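PDB 4G3H: arginase (RocF), which probably hydrolyses L-arginine to urea and L-ornithine at a site that binds two manganese ions per subunit. Local coordinates for residues Gly96-Gln99 with Ala100-Val104; Cys73-Glu76 with Val77-Lys81; Asp236-Gly240 with Lys241-Ser245; Glu281-Pro284 with Thr285-Ile288. All blocks are in the same frame, centred on the assembly; numbering follows the deposited sequence.

Contact 1: Gly96-Gln99 with Ala100-Val104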
loop_
_atom_site.group_PDB
_atom_site.type_symbol
_atom_site.label_atom_id
_atom_site.label_comp_id
_atom_site.label_asym_id
_atom_site.label_seq_id
_atom_site.Cartn_x
_atom_site.Cartn_y
_atom_site.Cartn_z
ATOM N N GLY A 96 3.117 -6.968 -6.292
ATOM C CA GLY A 96 2.493 -8.270 -6.448
ATOM C C GLY A 96 1.039 -8.271 -6.006
ATOM O O GLY A 96 0.183 -8.867 -6.658
ATOM N N ILE A 97 0.751 -7.598 -4.898
ATOM C CA ILE A 97 -0.614 -7.534 -4.383
ATOM C C ILE A 97 -1.559 -6.817 -5.360
ATOM O O ILE A 97 -2.668 -7.289 -5.637
ATOM C CB ILE A 97 -0.655 -6.786 -3.020
ATOM C CG1 ILE A 97 0.075 -7.605 -1.953
ATOM C CG2 ILE A 97 -2.094 -6.541 -2.595
ATOM C CD1 ILE A 97 0.288 -6.857 -0.652
ATOM N N PHE A 98 -1.111 -5.675 -5.874
ATOM C CA PHE A 98 -1.921 -4.881 -6.788
ATOM C C PHE A 98 -2.120 -5.561 -8.144
ATOM O O PHE A 98 -3.189 -5.436 -8.749
ATOM C CB PHE A 98 -1.298 -3.491 -6.974
ATOM C CG PHE A 98 -2.203 -2.511 -7.659
ATOM C CD1 PHE A 98 -3.390 -2.107 -7.060
ATOM C CD2 PHE A 98 -1.878 -2.003 -8.918
ATOM C CE1 PHE A 98 -4.244 -1.212 -7.707
ATOM C CE2 PHE A 98 -2.722 -1.111 -9.570
ATOM C CZ PHE A 98 -3.908 -0.714 -8.967
ATOM N N GLN A 99 -1.101 -6.272 -8.623
ATOM C CA GLN A 99 -1.221 -6.974 -9.895
ATOM C C GLN A 99 -2.324 -8.022 -9.754
ATOM O O GLN A 99 -3.108 -8.243 -10.682
ATOM C CB GLN A 99 0.093 -7.657 -10.285
ATOM C CG GLN A 99 1.214 -6.699 -10.685
ATOM C CD GLN A 99 0.805 -5.733 -11.791
ATOM O OE1 GLN A 99 0.267 -4.660 -11.528
ATOM N NE2 GLN A 99 1.053 -6.119 -13.034
ATOM N N ALA A 100 -2.386 -8.664 -8.589
ATOM C CA ALA A 100 -3.415 -9.669 -8.343
ATOM C C ALA A 100 -4.777 -8.975 -8.349
ATOM O O ALA A 100 -5.757 -9.497 -8.882
ATOM C CB ALA A 100 -3.177 -10.341 -7.005
ATOM N N PHE A 101 -4.817 -7.785 -7.755
ATOM C CA PHE A 101 -6.031 -6.981 -7.676
ATOM C C PHE A 101 -6.515 -6.621 -9.091
ATOM O O PHE A 101 -7.705 -6.739 -9.399
ATOM C CB PHE A 101 -5.734 -5.704 -6.891
ATOM C CG PHE A 101 -6.944 -4.889 -6.564
ATOM C CD1 PHE A 101 -7.835 -5.306 -5.574
ATOM C CD2 PHE A 101 -7.183 -3.683 -7.217
ATOM C CE1 PHE A 101 -8.941 -4.532 -5.233
ATOM C CE2 PHE A 101 -8.289 -2.898 -6.883
ATOM C CZ PHE A 101 -9.169 -3.327 -5.886
ATOM N N ARG A 102 -5.587 -6.168 -9.931
ATOM C CA ARG A 102 -5.893 -5.805 -11.314
ATOM C C ARG A 102 -6.344 -7.048 -12.079
ATOM O O ARG A 102 -7.265 -6.988 -12.887
ATOM C CB ARG A 102 -4.654 -5.233 -12.006
ATOM C CG ARG A 102 -4.077 -3.990 -11.363
ATOM C CD ARG A 102 -2.737 -3.627 -11.997
ATOM N NE ARG A 102 -2.882 -3.188 -13.384
ATOM C CZ ARG A 102 -1.860 -2.867 -14.174
ATOM N NH1 ARG A 102 -0.615 -2.941 -13.717
ATOM N NH2 ARG A 102 -2.085 -2.458 -15.418
ATOM N N SER A 103 -5.682 -8.170 -11.820
ATOM C CA SER A 103 -6.004 -9.423 -12.486
ATOM C C SER A 103 -7.435 -9.867 -12.205
ATOM O O SER A 103 -8.139 -10.295 -13.115
ATOM C CB SER A 103 -5.024 -10.517 -12.055
ATOM O OG SER A 103 -5.207 -11.684 -12.836
ATOM N N VAL A 104 -7.861 -9.771 -10.949
ATOM C CA VAL A 104 -9.224 -10.151 -10.581
ATOM C C VAL A 104 -10.257 -9.188 -11.179
ATOM O O VAL A 104 -11.343 -9.605 -11.580
ATOM C CB VAL A 104 -9.411 -10.178 -9.043
ATOM C CG1 VAL A 104 -10.876 -10.407 -8.696
ATOM C CG2 VAL A 104 -8.557 -11.283 -8.437
#

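Contact 2: Cys73-Glu76 with Val77-Lys81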
loop_
_atom_site.group_PDB
_atom_site.type_symbol
_atom_site.label_atom_id
_atom_site.label_comp_id
_atom_site.label_asym_id
_atom_site.label_seq_id
_atom_site.Cartn_x
_atom_site.Cartn_y
_atom_site.Cartn_z
ATOM N N CYS A 73 -2.103 -16.415 -4.733
ATOM C CA CYS A 73 -2.683 -16.377 -3.390
ATOM C C CYS A 73 -3.519 -15.120 -3.176
ATOM O O CYS A 73 -4.624 -15.185 -2.628
ATOM C CB CYS A 73 -1.585 -16.433 -2.315
ATOM S SG CYS A 73 -0.798 -18.050 -2.108
ATOM N N MET A 74 -2.992 -13.973 -3.595
ATOM C CA MET A 74 -3.728 -12.730 -3.429
ATOM C C MET A 74 -4.982 -12.702 -4.304
ATOM O O MET A 74 -5.984 -12.092 -3.929
ATOM C CB MET A 74 -2.835 -11.520 -3.738
ATOM C CG MET A 74 -1.728 -11.271 -2.711
ATOM S SD MET A 74 -2.309 -11.257 -0.982
ATOM C CE MET A 74 -3.515 -9.905 -1.021
ATOM N N LYS A 75 -4.939 -13.350 -5.465
ATOM C CA LYS A 75 -6.118 -13.380 -6.327
ATOM C C LYS A 75 -7.222 -14.129 -5.593
ATOM O O LYS A 75 -8.384 -13.735 -5.646
ATOM C CB LYS A 75 -5.825 -14.072 -7.660
ATOM C CG LYS A 75 -4.897 -13.298 -8.572
ATOM C CD LYS A 75 -4.895 -13.875 -9.988
ATOM C CE LYS A 75 -6.274 -13.761 -10.632
ATOM N NZ LYS A 75 -6.273 -14.187 -12.061
ATOM N N GLU A 76 -6.854 -15.204 -4.902
ATOM C CA GLU A 76 -7.831 -15.980 -4.137
ATOM C C GLU A 76 -8.516 -15.077 -3.122
ATOM O O GLU A 76 -9.722 -15.171 -2.903
ATOM C CB GLU A 76 -7.154 -17.135 -3.396
ATOM C CG GLU A 76 -6.625 -18.236 -4.293
ATOM C CD GLU A 76 -6.031 -19.399 -3.510
ATOM O OE1 GLU A 76 -5.595 -20.382 -4.144
ATOM O OE2 GLU A 76 -6.000 -19.333 -2.262
ATOM N N VAL A 77 -7.737 -14.202 -2.493
ATOM C CA VAL A 77 -8.289 -13.280 -1.509
ATOM C C VAL A 77 -9.218 -12.267 -2.176
ATOM O O VAL A 77 -10.354 -12.074 -1.745
ATOM C CB VAL A 77 -7.164 -12.510 -0.763
ATOM C CG1 VAL A 77 -7.772 -11.394 0.092
ATOM C CG2 VAL A 77 -6.358 -13.473 0.106
ATOM N N PHE A 78 -8.744 -11.632 -3.243
ATOM C CA PHE A 78 -9.546 -10.618 -3.916
ATOM C C PHE A 78 -10.784 -11.149 -4.631
ATOM O O PHE A 78 -11.670 -10.376 -4.999
ATOM C CB PHE A 78 -8.675 -9.821 -4.887
ATOM C CG PHE A 78 -7.633 -8.970 -4.209
ATOM C CD1 PHE A 78 -7.975 -8.152 -3.130
ATOM C CD2 PHE A 78 -6.315 -8.969 -4.659
ATOM C CE1 PHE A 78 -7.013 -7.341 -2.506
ATOM C CE2 PHE A 78 -5.348 -8.161 -4.044
ATOM C CZ PHE A 78 -5.700 -7.345 -2.964
ATOM N N GLU A 79 -10.854 -12.463 -4.821
ATOM C CA GLU A 79 -12.003 -13.065 -5.484
ATOM C C GLU A 79 -13.176 -13.266 -4.526
ATOM O O GLU A 79 -14.307 -13.475 -4.960
ATOM C CB GLU A 79 -11.607 -14.392 -6.132
ATOM C CG GLU A 79 -10.783 -14.211 -7.401
ATOM C CD GLU A 79 -10.261 -15.516 -7.965
ATOM O OE1 GLU A 79 -9.636 -15.487 -9.048
ATOM O OE2 GLU A 79 -10.469 -16.570 -7.327
ATOM N N LYS A 80 -12.904 -13.206 -3.224
ATOM C CA LYS A 80 -13.956 -13.352 -2.219
ATOM C C LYS A 80 -14.695 -12.019 -2.134
ATOM O O LYS A 80 -14.143 -10.978 -2.489
ATOM C CB LYS A 80 -13.360 -13.687 -0.850
ATOM C CG LYS A 80 -12.535 -14.957 -0.814
ATOM C CD LYS A 80 -12.142 -15.319 0.614
ATOM C CE LYS A 80 -13.371 -15.630 1.461
ATOM N NZ LYS A 80 -13.038 -16.033 2.857
ATOM N N LYS A 81 -15.933 -12.047 -1.655
ATOM C CA LYS A 81 -16.736 -10.829 -1.546
ATOM C C LYS A 81 -16.339 -9.984 -0.334
ATOM O O LYS A 81 -16.497 -8.765 -0.329
ATOM C CB LYS A 81 -18.219 -11.192 -1.437
ATOM C CG LYS A 81 -18.692 -12.231 -2.444
ATOM C CD LYS A 81 -18.514 -11.756 -3.877
ATOM C CE LYS A 81 -19.021 -12.797 -4.861
ATOM N NZ LYS A 81 -18.328 -14.104 -4.685
#

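Contact 3: Asp236-Gly240 with Lys241-Ser245. With MN (manganese (II) ion), chain F.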
loop_
_atom_site.group_PDB
_atom_site.type_symbol
_atom_site.label_atom_id
_atom_site.label_comp_id
_atom_site.label_asym_id
_atom_site.label_seq_id
_atom_site.Cartn_x
_atom_site.Cartn_y
_atom_site.Cartn_z
ATOM N N ASP A 236 4.765 6.133 7.045
ATOM C CA ASP A 236 5.741 7.212 7.069
ATOM C C ASP A 236 5.165 8.521 6.524
ATOM O O ASP A 236 5.887 9.509 6.377
ATOM C CB ASP A 236 7.028 6.830 6.317
ATOM C CG ASP A 236 6.811 6.596 4.834
ATOM O OD1 ASP A 236 5.821 7.099 4.262
ATOM O OD2 ASP A 236 7.661 5.915 4.232
ATOM N N ILE A 237 3.865 8.533 6.225
ATOM C CA ILE A 237 3.245 9.760 5.748
ATOM C C ILE A 237 3.187 10.676 6.967
ATOM O O ILE A 237 3.171 11.904 6.848
ATOM C CB ILE A 237 1.823 9.522 5.190
ATOM C CG1 ILE A 237 1.232 10.853 4.706
ATOM C CG2 ILE A 237 0.944 8.887 6.241
ATOM C CD1 ILE A 237 -0.104 10.729 3.979
ATOM N N MET A 238 3.162 10.068 8.149
ATOM C CA MET A 238 3.147 10.842 9.386
ATOM C C MET A 238 4.548 11.411 9.603
ATOM O O MET A 238 5.540 10.796 9.212
ATOM C CB MET A 238 2.763 9.966 10.581
ATOM C CG MET A 238 1.290 9.605 10.647
ATOM S SD MET A 238 0.885 8.694 12.150
ATOM C CE MET A 238 1.334 7.042 11.640
ATOM N N ASP A 239 4.625 12.585 10.219
ATOM C CA ASP A 239 5.907 13.228 10.469
ATOM C C ASP A 239 6.936 12.290 11.104
ATOM O O ASP A 239 6.641 11.597 12.076
ATOM C CB ASP A 239 5.718 14.438 11.375
ATOM C CG ASP A 239 6.979 15.264 11.499
ATOM O OD1 ASP A 239 7.286 16.013 10.548
ATOM O OD2 ASP A 239 7.669 15.147 12.533
ATOM N N GLY A 240 8.152 12.305 10.565
ATOM C CA GLY A 240 9.221 11.459 11.071
ATOM C C GLY A 240 9.593 11.660 12.531
ATOM O O GLY A 240 10.105 10.739 13.166
ATOM N N LYS A 241 9.352 12.857 13.061
ATOM C CA LYS A 241 9.660 13.150 14.459
ATOM C C LYS A 241 8.561 12.614 15.372
ATOM O O LYS A 241 8.829 12.165 16.487
ATOM C CB LYS A 241 9.780 14.660 14.687
ATOM C CG LYS A 241 10.954 15.336 14.008
ATOM C CD LYS A 241 12.278 14.809 14.531
ATOM C CE LYS A 241 13.363 15.863 14.399
ATOM N NZ LYS A 241 13.351 16.491 13.048
ATOM N N LEU A 242 7.322 12.681 14.893
ATOM C CA LEU A 242 6.167 12.223 15.656
ATOM C C LEU A 242 5.995 10.700 15.648
ATOM O O LEU A 242 5.614 10.117 16.665
ATOM C CB LEU A 242 4.890 12.894 15.129
ATOM C CG LEU A 242 4.578 14.332 15.580
ATOM C CD1 LEU A 242 5.822 15.199 15.532
ATOM C CD2 LEU A 242 3.486 14.917 14.690
ATOM N N PHE A 243 6.271 10.060 14.512
ATOM C CA PHE A 243 6.124 8.607 14.402
ATOM C C PHE A 243 7.447 8.011 13.948
ATOM O O PHE A 243 7.893 8.249 12.827
ATOM C CB PHE A 243 5.027 8.254 13.397
ATOM C CG PHE A 243 4.622 6.810 13.432
ATOM C CD1 PHE A 243 3.770 6.334 14.429
ATOM C CD2 PHE A 243 5.101 5.918 12.480
ATOM C CE1 PHE A 243 3.400 4.987 14.477
ATOM C CE2 PHE A 243 4.736 4.568 12.522
ATOM C CZ PHE A 243 3.887 4.106 13.520
ATOM N N THR A 244 8.068 7.219 14.815
ATOM C CA THR A 244 9.370 6.649 14.499
ATOM C C THR A 244 9.419 5.154 14.201
ATOM O O THR A 244 10.467 4.639 13.815
ATOM C CB THR A 244 10.374 6.954 15.636
ATOM O OG1 THR A 244 10.006 6.218 16.813
ATOM C CG2 THR A 244 10.366 8.455 15.961
ATOM N N SER A 245 8.300 4.455 14.368
ATOM C CA SER A 245 8.280 3.018 14.103
ATOM C C SER A 245 8.122 2.696 12.617
ATOM O O SER A 245 7.242 1.932 12.223
ATOM C CB SER A 245 7.162 2.350 14.903
ATOM O OG SER A 245 7.461 2.385 16.287
HETATM MN MN MN F . 7.245 5.539 2.203
HETATM O O HOH W 1 6.946 8.765 10.188
#

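Contact 4: Glu281-Pro284 with Thr285-Ile288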
loop_
_atom_site.group_PDB
_atom_site.type_symbol
_atom_site.label_atom_id
_atom_site.label_comp_id
_atom_site.label_asym_id
_atom_site.label_seq_id
_atom_site.Cartn_x
_atom_site.Cartn_y
_atom_site.Cartn_z
ATOM N N GLU A 281 4.599 -0.720 6.219
ATOM C CA GLU A 281 5.771 -0.073 6.796
ATOM C C GLU A 281 5.696 0.224 8.288
ATOM O O GLU A 281 6.053 1.315 8.742
ATOM C CB GLU A 281 6.098 1.213 6.025
ATOM C CG GLU A 281 6.504 0.995 4.559
ATOM C CD GLU A 281 7.786 0.177 4.396
ATOM O OE1 GLU A 281 8.592 0.120 5.345
ATOM O OE2 GLU A 281 7.998 -0.399 3.309
ATOM N N TYR A 282 5.203 -0.739 9.054
ATOM C CA TYR A 282 5.176 -0.581 10.496
ATOM C C TYR A 282 6.373 -1.389 10.973
ATOM O O TYR A 282 6.376 -2.610 10.866
ATOM C CB TYR A 282 3.897 -1.146 11.107
ATOM C CG TYR A 282 3.953 -1.190 12.613
ATOM C CD1 TYR A 282 4.309 -0.059 13.345
ATOM C CD2 TYR A 282 3.683 -2.362 13.306
ATOM C CE1 TYR A 282 4.401 -0.093 14.729
ATOM C CE2 TYR A 282 3.769 -2.411 14.696
ATOM C CZ TYR A 282 4.132 -1.270 15.399
ATOM O OH TYR A 282 4.234 -1.302 16.769
ATOM N N ASN A 283 7.398 -0.704 11.466
ATOM C CA ASN A 283 8.604 -1.368 11.951
ATOM C C ASN A 283 8.884 -0.918 13.383
ATOM O O ASN A 283 9.589 0.063 13.612
ATOM C CB ASN A 283 9.799 -1.021 11.062
ATOM C CG ASN A 283 11.031 -1.849 11.393
ATOM O OD1 ASN A 283 11.184 -2.330 12.518
ATOM N ND2 ASN A 283 11.923 -2.005 10.418
ATOM N N PRO A 284 8.340 -1.640 14.369
ATOM C CA PRO A 284 8.541 -1.292 15.777
ATOM C C PRO A 284 9.978 -1.416 16.286
ATOM O O PRO A 284 10.331 -0.785 17.282
ATOM C CB PRO A 284 7.589 -2.244 16.501
ATOM C CG PRO A 284 7.636 -3.462 15.648
ATOM C CD PRO A 284 7.555 -2.881 14.242
ATOM N N THR A 285 10.809 -2.208 15.610
ATOM C CA THR A 285 12.187 -2.395 16.062
ATOM C C THR A 285 13.088 -1.171 15.908
ATOM O O THR A 285 14.109 -1.077 16.587
ATOM C CB THR A 285 12.877 -3.595 15.355
ATOM O OG1 THR A 285 13.054 -3.302 13.967
ATOM C CG2 THR A 285 12.042 -4.854 15.492
ATOM N N VAL A 286 12.724 -0.241 15.025
ATOM C CA VAL A 286 13.533 0.960 14.828
ATOM C C VAL A 286 13.001 2.166 15.597
ATOM O O VAL A 286 13.529 3.271 15.474
ATOM C CB VAL A 286 13.651 1.347 13.325
ATOM C CG1 VAL A 286 14.406 0.267 12.572
ATOM C CG2 VAL A 286 12.265 1.566 12.717
ATOM N N SER A 287 11.960 1.964 16.395
ATOM C CA SER A 287 11.404 3.076 17.161
ATOM C C SER A 287 12.422 3.612 18.160
ATOM O O SER A 287 13.183 2.848 18.754
ATOM C CB SER A 287 10.152 2.644 17.912
ATOM O OG SER A 287 9.748 3.666 18.804
ATOM N N ILE A 288 12.435 4.929 18.338
ATOM C CA ILE A 288 13.361 5.558 19.270
ATOM C C ILE A 288 12.667 5.841 20.595
ATOM O O ILE A 288 13.256 6.418 21.502
ATOM C CB ILE A 288 13.919 6.883 18.711
ATOM C CG1 ILE A 288 12.782 7.883 18.495
ATOM C CG2 ILE A 288 14.643 6.627 17.404
ATOM C CD1 ILE A 288 13.238 9.212 17.936
HETATM O O HOH W 2 14.458 -3.417 11.090
#

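Contact 1: Gly96-Gln99 with Ala100-Val104
Phe98 and Arg102, one helical turn apart, form the middle of this contact on helix 94-104. The aliphatic part of Arg102 lies across one face of the Phe98 ring: its CG stands 4.0 Å from the ring centroid, 25° off the normal, a CH-pi contact displaced toward the rim, and Arg102 CD comes within 3.5 Å of Phe98 CE2. The arginine chain then bends at CG-CD (chi3 68°), which brings the guanidinium alongside Gln99. There Arg102 NH1 donates to Gln99 OE1 at 2.9 Å, in the amide plane on a lone pair, although the amide and guanidinium planes stand 68° apart. Gln99 meets it by folding at chi2. The Phe101 ring is near parallel to that of Phe98 but slid so far that they barely overlap, with Phe98 CE1 to Phe101 CD2 at 3.9 Å. Beneath the side chains run regular i to i+4 bonds, among them Arg102 N to Phe98 O at 2.8 Å. Gln99 NE2 and Arg102 NH2 bond in addition to the carbonyls of Leu165 and Leu172. The buried guanidinium is thus held by neutral oxygens at two of its nitrogens, while its methylenes serve as apolar cover for an aromatic ring.

Contact 2: Cys73-Glu76 with Val77-Lys81
The C-terminal turn of helix 59-78, where the chain leaves the helix toward strand 84-87, is built around Met74 and Phe78. The chain of Met74 is bent at both chi2 and chi3 (-50° and -59°), which folds its methyl back toward the aromatic side chain, and Met74 CE ends 3.9 Å from Phe78 CZ. The same two residues are joined through the backbone by a nearly straight bond, Phe78 N to Met74 O at 2.9 Å with an N-H...O angle of 169°. Phe78 CD2 also lies close to that carbonyl, 3.2 Å from Met74 O, so one oxygen meets both the amide and the ring of the residue a turn later. Val77 N bonds to Cys73 O at 3.3 Å, but the next bond in the series, Glu79 N to Lys75 O, is weak and bent. Glu79 lays its CG against this carbonyl, 3.0 Å from Lys75 O. Lys75 NZ and Glu79 OE1 stay 4.7 Å apart; the amine bonds instead to Ser103 OG, and Glu76 forms a salt bridge with Arg46. Met74 and Val77 reach strands 2-8 and 84-87, and Phe78 lies on strand 84-87 and helix 94-104. Glu76 and Glu79 lie on the exposed side, while Lys75 turns to helix 94-104. Such an amphipathic helix packed on a parallel sheet is characteristic of the alpha/beta fold of arginases.

Contact 3: Asp236-Gly240 with Lys241-Ser245
Met238 covers one face of the Phe243 ring with its methyl: CE stands 3.8 Å from the ring centroid and 14° off the normal, a CH-pi contact. The sulfur is farther and oblique, with SD 4.9 Å from the same centroid, which completes a Met-aromatic contact. The bend at chi3 (-84°) turns CE over the ring, whose opposite face has the backbone N of Ser245 above its rim.

Next outward is the turn that brings the two residues together. Phe243 N donates to Asp239 O at 2.9 Å, nearly in line with the carbonyl bond. The carboxylate of Asp239 folds over the turn in the manner of an Asx turn: Lys241 N reaches Asp239 OD2 at 2.9 Å from well above the carboxylate plane, and Leu242 N adds a weak bond to it. Asp239 OD1 is held by Gly253 N. Water 1 joins the carbonyls of Met238 and Phe243, lying 2.7 Å from Met238 O.

At the start of 236-240, Asp236 OD2 binds a manganese ion at 2.1 Å, with Asp116, His118 and Asp234 as the other protein ligands. The loop follows strand 228-234, and Met238 packs on helix 256-269 while Phe243 lies against helix 293-309.

Contact 4: Glu281-Pro284 with Thr285-Ile288
Thr285 OG1 donates to Asn283 OD1 at 2.6 Å, in the amide plane and on a lone pair, and Thr285 N adds a weak bond to the same oxygen at 3.1 Å. With chi1 at 67°, the hydroxyl of Thr285 sits between its own backbone N and carbonyl carbon, which sets it beside the Thr285 N-H, both directed at Asn283 OD1. Water 2 bridges the same two side chains, accepting from Asn283 ND2 at 3.0 Å and donating to Thr285 OG1. Ser287 turns its hydroxyl elsewhere, to Glu294 and Thr244.

The backbone bonds are longer and weak: Val286 N to Asn283 O at 3.5 Å and Ser287 N to Pro284 O at 3.3 Å, the i to i+3 spacing of a 3-10 turn.

Van der Waals contact is made by Val286 CG2, 3.2 Å from Asn283 O and 3.9 Å from Asn283 CG, the two side chains crossing at about a right angle.

Asn283 OD1 therefore acts as an Asx-turn-like acceptor, its bond to Thr285 N weak, for a short turn whose own backbone bonds are also weak. The Thr285 hydroxyl on OD1 and water 2 on ND2 probably fix the rotation of the Asn283 amide in this surface loop.

From the N terminus, contact 2 comes first, at the end of helix 59-78, followed by contact 1 on helix 94-104, then contact 3 in the loop after strand 228-234 and contact 4 in the loop after strand 274-280. Each is local, closing a helical turn or a tight loop, and all four run in series without nesting or crossing. Contacts 1 and 2 touch, as Ala100 CB packs on Met74 CB at 3.5 Å, and bring the two helices together. Contacts 3 and 4 join through Ser245 O and Asn283 N, 2.7 Å apart, linking loops from adjacent strands. The centres of contacts 1 and 3 lie about 29 Å apart, on opposite sides of the chain's centre.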